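Local coordinates for NigD-like protein (Bacteroides vulgatus ATCC 8482, PDB 3K6O) that is of unknown function but, as a NigD-like protein, combines an OB-type N-terminal domain with a C-terminal beta sandwich and is probably exported as a lipoprotein, at residues G102-Q107 with Y156-S161; Q107-W112 with R121-F126; L152-N157 with V189-V194. All blocks are in the same frame, centred on the assembly; numbering follows the deposited sequence.

All three contacts lie in the C-terminal beta sandwich and form a connected group. Interaction 3, a parallel strand pairing, is the buried one, with leucine and valine side chains on its inner face. Interaction 2, within the hairpin of strands 107-113 and 117-125, is a surface contact marked by a salt bridge and a backbone bulge. Interaction 1 is partly buried: a loop lies against the end of strand 149-157, through an aromatic ring and several asparagines. It shares Gln107 with interaction 2, and Tyr156 and Asn157 with interaction 3. The hydroxyl of Tyr156 bonds to Asn125, and Asn192 holds Asn103 and Lys105, so polar side chains stitch the three together.

Interaction 1. Residues G102-Q107 with Y156-S161; sequences GNMKVQ and YNNNGS
Met104 crosses the start of the turn after strand 149-157, while Val106, two residues further on, packs against Tyr156. The selenomethionine CG lies anti to the carbonyl carbon (chi1 -63°), and after an extended chi2 the chain bends at chi3, bringing CE against the Asn158 carboxamide; the two side chains cross at about a right angle. SE lies 3.3 Å from Asn158 OD1, and CE comes to 3.2 Å from Asn158 ND2, a tight fit for atoms that share no hydrogen bond. The single direct hydrogen bond between the segments runs from Met104 N to Tyr156 O at 2.9 Å.

With CG trans to the backbone N (chi1 178°), the Tyr156 ring is set between Val106 and the backbone of Asn158. Val106 CG2 covers one face toward the rim, and CB of Val106 stands 3.7 Å from CB of Tyr156. Over the opposite face sits Asn158 N, which is buried here without a hydrogen-bond partner in the model. The phenol hydroxyl bonds to Asn125. A water bridges Asn103 OD1, Met104 O and Tyr156 N, filling in where direct backbone pairing is lacking.

Asn157 divides its amide: ND2 bonds to Ser100 O, whereas OD1 accepts from Asn159 N at 3.2 Å, above the amide plane. This Asx turn overlaps the start of a type I' beta turn from Asn158 to Ser161, through which the chain leaves its strand in the beta sandwich.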
# COMPACT_ATOMS: atom_id res chain seq x y z
N GLY A 102 -20.06 1.83 2.49
CA GLY A 102 -20.06 2.99 3.36
C GLY A 102 -19.21 4.14 2.78
O GLY A 102 -18.69 4.04 1.68
N ASN A 103 -19.15 5.23 3.53
CA ASN A 103 -18.27 6.33 3.22
C ASN A 103 -18.06 7.18 4.47
O ASN A 103 -18.23 8.39 4.45
CB ASN A 103 -18.84 7.18 2.09
CG ASN A 103 -17.83 8.15 1.53
OD1 ASN A 103 -16.59 7.93 1.62
ND2 ASN A 103 -18.33 9.25 0.96
N MSE A 104 -17.69 6.52 5.55
CA MSE A 104 -17.45 7.18 6.81
C MSE A 104 -16.11 7.92 6.85
O MSE A 104 -15.16 7.60 6.11
CB MSE A 104 -17.50 6.13 7.91
CG MSE A 104 -18.90 5.47 8.03
SE MSE A 104 -18.90 4.25 9.50
CE MSE A 104 -19.29 5.54 10.95
N LYS A 105 -16.04 8.95 7.68
CA LYS A 105 -14.85 9.77 7.77
C LYS A 105 -13.67 8.94 8.28
O LYS A 105 -13.81 8.19 9.25
CB LYS A 105 -15.11 10.99 8.67
CG LYS A 105 -16.13 11.98 8.06
CD LYS A 105 -16.11 13.36 8.73
CE LYS A 105 -16.91 14.43 7.90
NZ LYS A 105 -16.34 14.63 6.49
N VAL A 106 -12.52 9.12 7.64
CA VAL A 106 -11.29 8.41 8.00
C VAL A 106 -10.12 9.41 8.02
O VAL A 106 -10.11 10.38 7.26
CB VAL A 106 -10.98 7.28 6.99
CG1 VAL A 106 -10.72 7.84 5.56
CG2 VAL A 106 -9.76 6.44 7.44
N GLN A 107 -9.16 9.15 8.90
CA GLN A 107 -7.92 9.95 8.99
C GLN A 107 -6.82 9.30 8.20
O GLN A 107 -6.38 8.21 8.54
CB GLN A 107 -7.49 10.08 10.46
CG GLN A 107 -6.23 10.92 10.66
CD GLN A 107 -5.86 11.09 12.13
OE1 GLN A 107 -6.56 10.63 13.04
NE2 GLN A 107 -4.73 11.77 12.37
N TYR A 156 -14.28 4.12 3.74
CA TYR A 156 -14.07 3.55 5.07
C TYR A 156 -15.39 3.18 5.73
O TYR A 156 -16.38 3.92 5.65
CB TYR A 156 -13.32 4.55 5.97
CG TYR A 156 -13.07 4.09 7.41
CD1 TYR A 156 -12.26 3.02 7.68
CD2 TYR A 156 -13.67 4.75 8.50
CE1 TYR A 156 -12.00 2.62 8.97
CE2 TYR A 156 -13.44 4.34 9.79
CZ TYR A 156 -12.59 3.27 10.02
OH TYR A 156 -12.35 2.83 11.28
N ASN A 157 -15.41 2.02 6.39
CA ASN A 157 -16.56 1.62 7.19
C ASN A 157 -16.03 1.07 8.51
O ASN A 157 -15.26 0.12 8.51
CB ASN A 157 -17.42 0.59 6.46
CG ASN A 157 -18.84 0.55 6.98
OD1 ASN A 157 -19.12 0.99 8.11
ND2 ASN A 157 -19.76 0.05 6.16
N ASN A 158 -16.42 1.68 9.63
CA ASN A 158 -15.96 1.20 10.94
C ASN A 158 -16.77 0.02 11.45
O ASN A 158 -16.40 -0.60 12.46
CB ASN A 158 -15.88 2.32 11.97
CG ASN A 158 -17.22 2.90 12.33
OD1 ASN A 158 -18.27 2.32 12.06
ND2 ASN A 158 -17.19 4.07 12.93
N ASN A 159 -17.86 -0.29 10.74
CA ASN A 159 -18.65 -1.46 11.04
C ASN A 159 -19.04 -1.46 12.52
O ASN A 159 -18.84 -2.44 13.20
CB ASN A 159 -17.84 -2.74 10.68
CG ASN A 159 -17.77 -2.99 9.17
OD1 ASN A 159 -18.62 -2.52 8.41
ND2 ASN A 159 -16.77 -3.76 8.73
N GLY A 160 -19.55 -0.34 13.01
CA GLY A 160 -19.98 -0.22 14.41
C GLY A 160 -18.89 0.08 15.44
O GLY A 160 -19.18 0.63 16.50
N SER A 161 -17.65 -0.30 15.15
CA SER A 161 -16.53 -0.06 16.07
C SER A 161 -16.16 1.42 16.21
O SER A 161 -15.54 2.00 15.30
CB SER A 161 -15.31 -0.84 15.62
OG SER A 161 -15.56 -2.22 15.70
O HOH W 1 -14.85 6.92 3.54

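Interaction 2. Residues Q107-W112 with R121-F126; sequences QIKDMW and RFMLNF
Arg121 and Asp110 lie side by side on one face of the hairpin and point the same way. From the backbone, CB of Arg121 rests 3.9 Å from CB of Asp110. CG stands anti to the backbone N (chi1 -174°), and a bend at chi3 (72°) turns the end of the chain over toward the aspartate. CD passes 4.0 Å from Asp110 OD2. Beyond it, NE donates to that oxygen at 2.8 Å, and NH2 donates to the same OD2 at an equal distance, with CZ lying between them. The oxygen is met nearly along its C-O bond and is tilted somewhat from the guanidinium plane; the two flat groups are inclined by 32°. Lys109 CD covers one guanidinium face, and NH1 makes a salt bridge to Asp219 of helix 217-221.

The backbone beneath carries a classic beta bulge: Lys109 N and Asp110 N both donate to Arg121 O from the same face of its plane, and Arg121 N returns a bond to Asp110 O. Further along, Gln107 runs beside Met123, its OE1 3.5 Å from CG of the selenomethionine, while Lys109 CE meets SE of Met123 at 3.8 Å. On the other face, Ile108 CD1 touches Phe122 CB at 3.9 Å.

Flanked by Asp110 and Asp219, the arginine is fixed at three nitrogens, and through Asp219 it links the bulged hairpin to helix 217-221. The two carboxylates probably offset in part the charge of Lys109, whose NZ lies 5.8 Å from Arg121 NH2.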
# COMPACT_ATOMS: atom_id res chain seq x y z
N GLN A 107 -9.16 9.15 8.90
CA GLN A 107 -7.92 9.95 8.99
C GLN A 107 -6.82 9.30 8.20
O GLN A 107 -6.38 8.21 8.54
CB GLN A 107 -7.49 10.08 10.46
CG GLN A 107 -6.23 10.92 10.66
CD GLN A 107 -5.86 11.09 12.13
OE1 GLN A 107 -6.56 10.63 13.04
NE2 GLN A 107 -4.73 11.77 12.37
N ILE A 108 -6.39 9.95 7.12
CA ILE A 108 -5.30 9.48 6.30
C ILE A 108 -3.99 10.10 6.77
O ILE A 108 -3.89 11.31 6.87
CB ILE A 108 -5.47 9.84 4.82
CG1 ILE A 108 -6.75 9.23 4.23
CG2 ILE A 108 -4.24 9.35 4.00
CD1 ILE A 108 -6.90 7.71 4.46
N LYS A 109 -2.99 9.29 7.10
CA LYS A 109 -1.67 9.78 7.46
C LYS A 109 -0.71 9.81 6.26
O LYS A 109 0.08 10.72 6.13
CB LYS A 109 -1.07 8.95 8.61
CG LYS A 109 -1.73 9.19 9.96
CD LYS A 109 -0.79 8.93 11.13
CE LYS A 109 -1.28 9.61 12.39
NZ LYS A 109 -0.50 9.21 13.61
N ASP A 110 -0.76 8.81 5.38
CA ASP A 110 0.01 8.84 4.13
C ASP A 110 -0.77 8.17 3.01
O ASP A 110 -1.48 7.21 3.25
CB ASP A 110 1.34 8.10 4.28
CG ASP A 110 2.29 8.80 5.20
OD1 ASP A 110 2.92 9.77 4.75
OD2 ASP A 110 2.39 8.40 6.37
N MSE A 111 -0.66 8.70 1.80
CA MSE A 111 -1.13 7.98 0.63
C MSE A 111 -0.25 8.26 -0.56
O MSE A 111 -0.00 9.41 -0.87
CB MSE A 111 -2.57 8.32 0.29
CG MSE A 111 -3.08 7.57 -1.01
SE MSE A 111 -4.77 8.42 -1.59
CE MSE A 111 -5.72 7.90 -0.04
N TRP A 112 0.17 7.21 -1.25
CA TRP A 112 0.95 7.37 -2.46
C TRP A 112 0.84 6.13 -3.33
O TRP A 112 0.75 5.02 -2.83
CB TRP A 112 2.42 7.67 -2.13
CG TRP A 112 3.24 6.48 -1.73
CD1 TRP A 112 4.13 5.82 -2.49
CD2 TRP A 112 3.25 5.83 -0.45
NE1 TRP A 112 4.73 4.82 -1.77
CE2 TRP A 112 4.18 4.79 -0.52
CE3 TRP A 112 2.56 6.04 0.75
CZ2 TRP A 112 4.43 3.93 0.56
CZ3 TRP A 112 2.83 5.18 1.84
CH2 TRP A 112 3.76 4.15 1.73
N ARG A 121 -1.37 4.68 4.62
CA ARG A 121 -1.21 4.56 6.04
C ARG A 121 -2.32 5.39 6.62
O ARG A 121 -2.51 6.53 6.21
CB ARG A 121 0.14 5.08 6.51
CG ARG A 121 0.38 4.82 8.02
CD ARG A 121 1.83 4.98 8.41
NE ARG A 121 2.13 6.40 8.38
CZ ARG A 121 2.87 7.05 9.26
NH1 ARG A 121 3.47 6.41 10.26
NH2 ARG A 121 3.02 8.35 9.10
N PHE A 122 -3.07 4.82 7.57
CA PHE A 122 -4.27 5.47 8.07
C PHE A 122 -4.63 5.01 9.47
O PHE A 122 -4.03 4.07 10.00
CB PHE A 122 -5.46 5.22 7.14
CG PHE A 122 -5.99 3.80 7.14
CD1 PHE A 122 -5.27 2.76 6.56
CD2 PHE A 122 -7.23 3.50 7.69
CE1 PHE A 122 -5.76 1.47 6.55
CE2 PHE A 122 -7.74 2.19 7.67
CZ PHE A 122 -6.99 1.18 7.08
N MSE A 123 -5.58 5.71 10.07
CA MSE A 123 -6.05 5.37 11.41
C MSE A 123 -7.37 4.64 11.26
O MSE A 123 -8.23 5.04 10.48
CB MSE A 123 -6.24 6.63 12.26
CG MSE A 123 -5.01 7.53 12.42
SE MSE A 123 -3.43 6.63 13.15
CE MSE A 123 -3.93 6.51 14.98
N LEU A 124 -7.53 3.56 12.01
CA LEU A 124 -8.78 2.82 12.05
C LEU A 124 -9.19 2.54 13.49
O LEU A 124 -8.36 2.40 14.38
CB LEU A 124 -8.68 1.50 11.27
CG LEU A 124 -7.72 0.42 11.79
CD1 LEU A 124 -8.00 -0.91 11.07
CD2 LEU A 124 -6.31 0.83 11.52
N ASN A 125 -10.50 2.44 13.70
CA ASN A 125 -11.01 2.19 15.03
C ASN A 125 -10.62 0.78 15.46
O ASN A 125 -10.75 -0.16 14.68
CB ASN A 125 -12.51 2.41 15.05
CG ASN A 125 -12.90 3.83 14.70
OD1 ASN A 125 -13.05 4.18 13.51
ND2 ASN A 125 -13.08 4.68 15.74
N PHE A 126 -10.11 0.64 16.68
CA PHE A 126 -9.85 -0.68 17.25
C PHE A 126 -11.12 -1.54 17.17
O PHE A 126 -12.22 -1.06 17.47
CB PHE A 126 -9.40 -0.57 18.72
CG PHE A 126 -8.86 -1.86 19.28
CD1 PHE A 126 -7.60 -2.32 18.90
CD2 PHE A 126 -9.61 -2.62 20.17
CE1 PHE A 126 -7.09 -3.51 19.41
CE2 PHE A 126 -9.10 -3.82 20.68
CZ PHE A 126 -7.83 -4.27 20.29
O HOH W 2 -9.86 7.08 11.04

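Interaction 3. Residues L152-N157 with V189-V194; sequences LELRYN and VLVNPV
Leu154 fits against both Val189 and Val191 on the inner face of two parallel strands, and here lies the buried part of the contact. Its CG lies 4.0 Å from Val189 CG1, the two side chains crossing at a slant. The CD1 branch runs alongside Val191, reaching CG2 at 3.9 Å. Met111 packs on all three residues, adding to the apolar layer from strand 107-113.

Two backbone bonds hold the strands: Leu190 N donates to Leu152 O at 3.0 Å, and Leu154 N to Leu190 O at 2.9 Å. Val189 CA adds a CA-H...O contact to Leu152 O.

The other face is more polar and more open to solvent. Leu190 lies beside Glu153, CD1 meeting OE2 at 3.7 Å. Glu153 OE1 is gripped side-on by Arg155, whose NE and NH2 both donate to it with the oxygen in the guanidinium plane, while OE2 bonds to Asn139. Past Val191 direct pairing gives way to water, which links Leu154 O to Asn192 N; the Asn192 side chain turns instead to Asn103 and Lys105.

With axes only 29° from parallel, apolar and polar residues alternating along 152-155 and Leu190 on the polar face, these strands form a parallel pair in a layer of the C-terminal beta sandwich.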
# COMPACT_ATOMS: atom_id res chain seq x y z
N LEU A 152 -10.84 6.76 -8.72
CA LEU A 152 -11.11 5.75 -7.68
C LEU A 152 -11.54 6.45 -6.40
O LEU A 152 -11.27 7.68 -6.19
CB LEU A 152 -9.85 4.92 -7.41
CG LEU A 152 -9.29 4.17 -8.59
CD1 LEU A 152 -7.92 3.50 -8.29
CD2 LEU A 152 -10.30 3.20 -9.21
N GLU A 153 -12.16 5.69 -5.49
CA GLU A 153 -12.55 6.28 -4.22
C GLU A 153 -12.16 5.37 -3.09
O GLU A 153 -12.29 4.16 -3.19
CB GLU A 153 -14.06 6.58 -4.17
CG GLU A 153 -14.63 7.27 -5.42
CD GLU A 153 -16.11 7.65 -5.27
OE1 GLU A 153 -16.66 7.41 -4.17
OE2 GLU A 153 -16.71 8.16 -6.26
N LEU A 154 -11.68 5.96 -2.02
CA LEU A 154 -11.42 5.22 -0.81
C LEU A 154 -12.66 5.34 0.06
O LEU A 154 -13.14 6.43 0.29
CB LEU A 154 -10.23 5.77 -0.03
CG LEU A 154 -8.79 5.33 -0.25
CD1 LEU A 154 -7.97 6.12 0.80
CD2 LEU A 154 -8.58 3.82 -0.14
N ARG A 155 -13.16 4.20 0.53
CA ARG A 155 -14.37 4.13 1.30
C ARG A 155 -14.05 3.43 2.63
O ARG A 155 -13.61 2.28 2.62
CB ARG A 155 -15.42 3.36 0.50
CG ARG A 155 -15.82 4.03 -0.82
CD ARG A 155 -16.45 5.40 -0.52
NE ARG A 155 -17.19 5.99 -1.65
CZ ARG A 155 -18.51 6.00 -1.79
NH1 ARG A 155 -19.33 5.44 -0.91
NH2 ARG A 155 -19.02 6.63 -2.82
N TYR A 156 -14.28 4.12 3.74
CA TYR A 156 -14.07 3.55 5.07
C TYR A 156 -15.39 3.18 5.73
O TYR A 156 -16.38 3.92 5.65
CB TYR A 156 -13.32 4.55 5.97
CG TYR A 156 -13.07 4.09 7.41
CD1 TYR A 156 -12.26 3.02 7.68
CD2 TYR A 156 -13.67 4.75 8.50
CE1 TYR A 156 -12.00 2.62 8.97
CE2 TYR A 156 -13.44 4.34 9.79
CZ TYR A 156 -12.59 3.27 10.02
OH TYR A 156 -12.35 2.83 11.28
N ASN A 157 -15.41 2.02 6.39
CA ASN A 157 -16.56 1.62 7.19
C ASN A 157 -16.03 1.07 8.51
O ASN A 157 -15.26 0.12 8.51
CB ASN A 157 -17.42 0.59 6.46
CG ASN A 157 -18.84 0.55 6.98
OD1 ASN A 157 -19.12 0.99 8.11
ND2 ASN A 157 -19.76 0.05 6.16
N VAL A 189 -7.98 10.10 -6.36
CA VAL A 189 -8.55 9.31 -5.30
C VAL A 189 -9.39 10.16 -4.33
O VAL A 189 -8.87 11.07 -3.68
CB VAL A 189 -7.47 8.56 -4.49
CG1 VAL A 189 -8.13 7.69 -3.36
CG2 VAL A 189 -6.60 7.69 -5.43
N LEU A 190 -10.69 9.87 -4.25
CA LEU A 190 -11.60 10.62 -3.39
C LEU A 190 -11.59 10.06 -1.97
O LEU A 190 -11.68 8.83 -1.78
CB LEU A 190 -13.04 10.60 -3.92
CG LEU A 190 -13.44 11.63 -4.99
CD1 LEU A 190 -14.75 11.23 -5.67
CD2 LEU A 190 -13.56 13.08 -4.42
N VAL A 191 -11.54 10.96 -1.00
CA VAL A 191 -11.48 10.61 0.40
C VAL A 191 -12.45 11.47 1.19
O VAL A 191 -12.56 12.70 0.96
CB VAL A 191 -10.05 10.82 0.96
CG1 VAL A 191 -9.99 10.65 2.53
CG2 VAL A 191 -9.09 9.86 0.24
N ASN A 192 -13.12 10.83 2.14
CA ASN A 192 -13.95 11.53 3.09
C ASN A 192 -13.14 11.64 4.38
O ASN A 192 -12.99 10.67 5.12
CB ASN A 192 -15.25 10.77 3.29
CG ASN A 192 -16.27 11.55 4.09
OD1 ASN A 192 -16.09 12.73 4.39
ND2 ASN A 192 -17.34 10.88 4.46
N PRO A 193 -12.58 12.83 4.65
CA PRO A 193 -11.60 12.98 5.73
C PRO A 193 -12.23 13.32 7.07
O PRO A 193 -13.23 13.98 7.09
CB PRO A 193 -10.74 14.12 5.22
CG PRO A 193 -11.71 15.00 4.48
CD PRO A 193 -12.78 14.09 3.91
N VAL A 194 -11.61 12.91 8.18
CA VAL A 194 -12.13 13.24 9.52
C VAL A 194 -12.19 14.73 9.82
O VAL A 194 -13.18 15.23 10.38
CB VAL A 194 -11.36 12.56 10.69
CG1 VAL A 194 -11.33 11.05 10.53
CG2 VAL A 194 -9.95 13.12 10.83
O HOH W 3 -12.66 8.01 2.50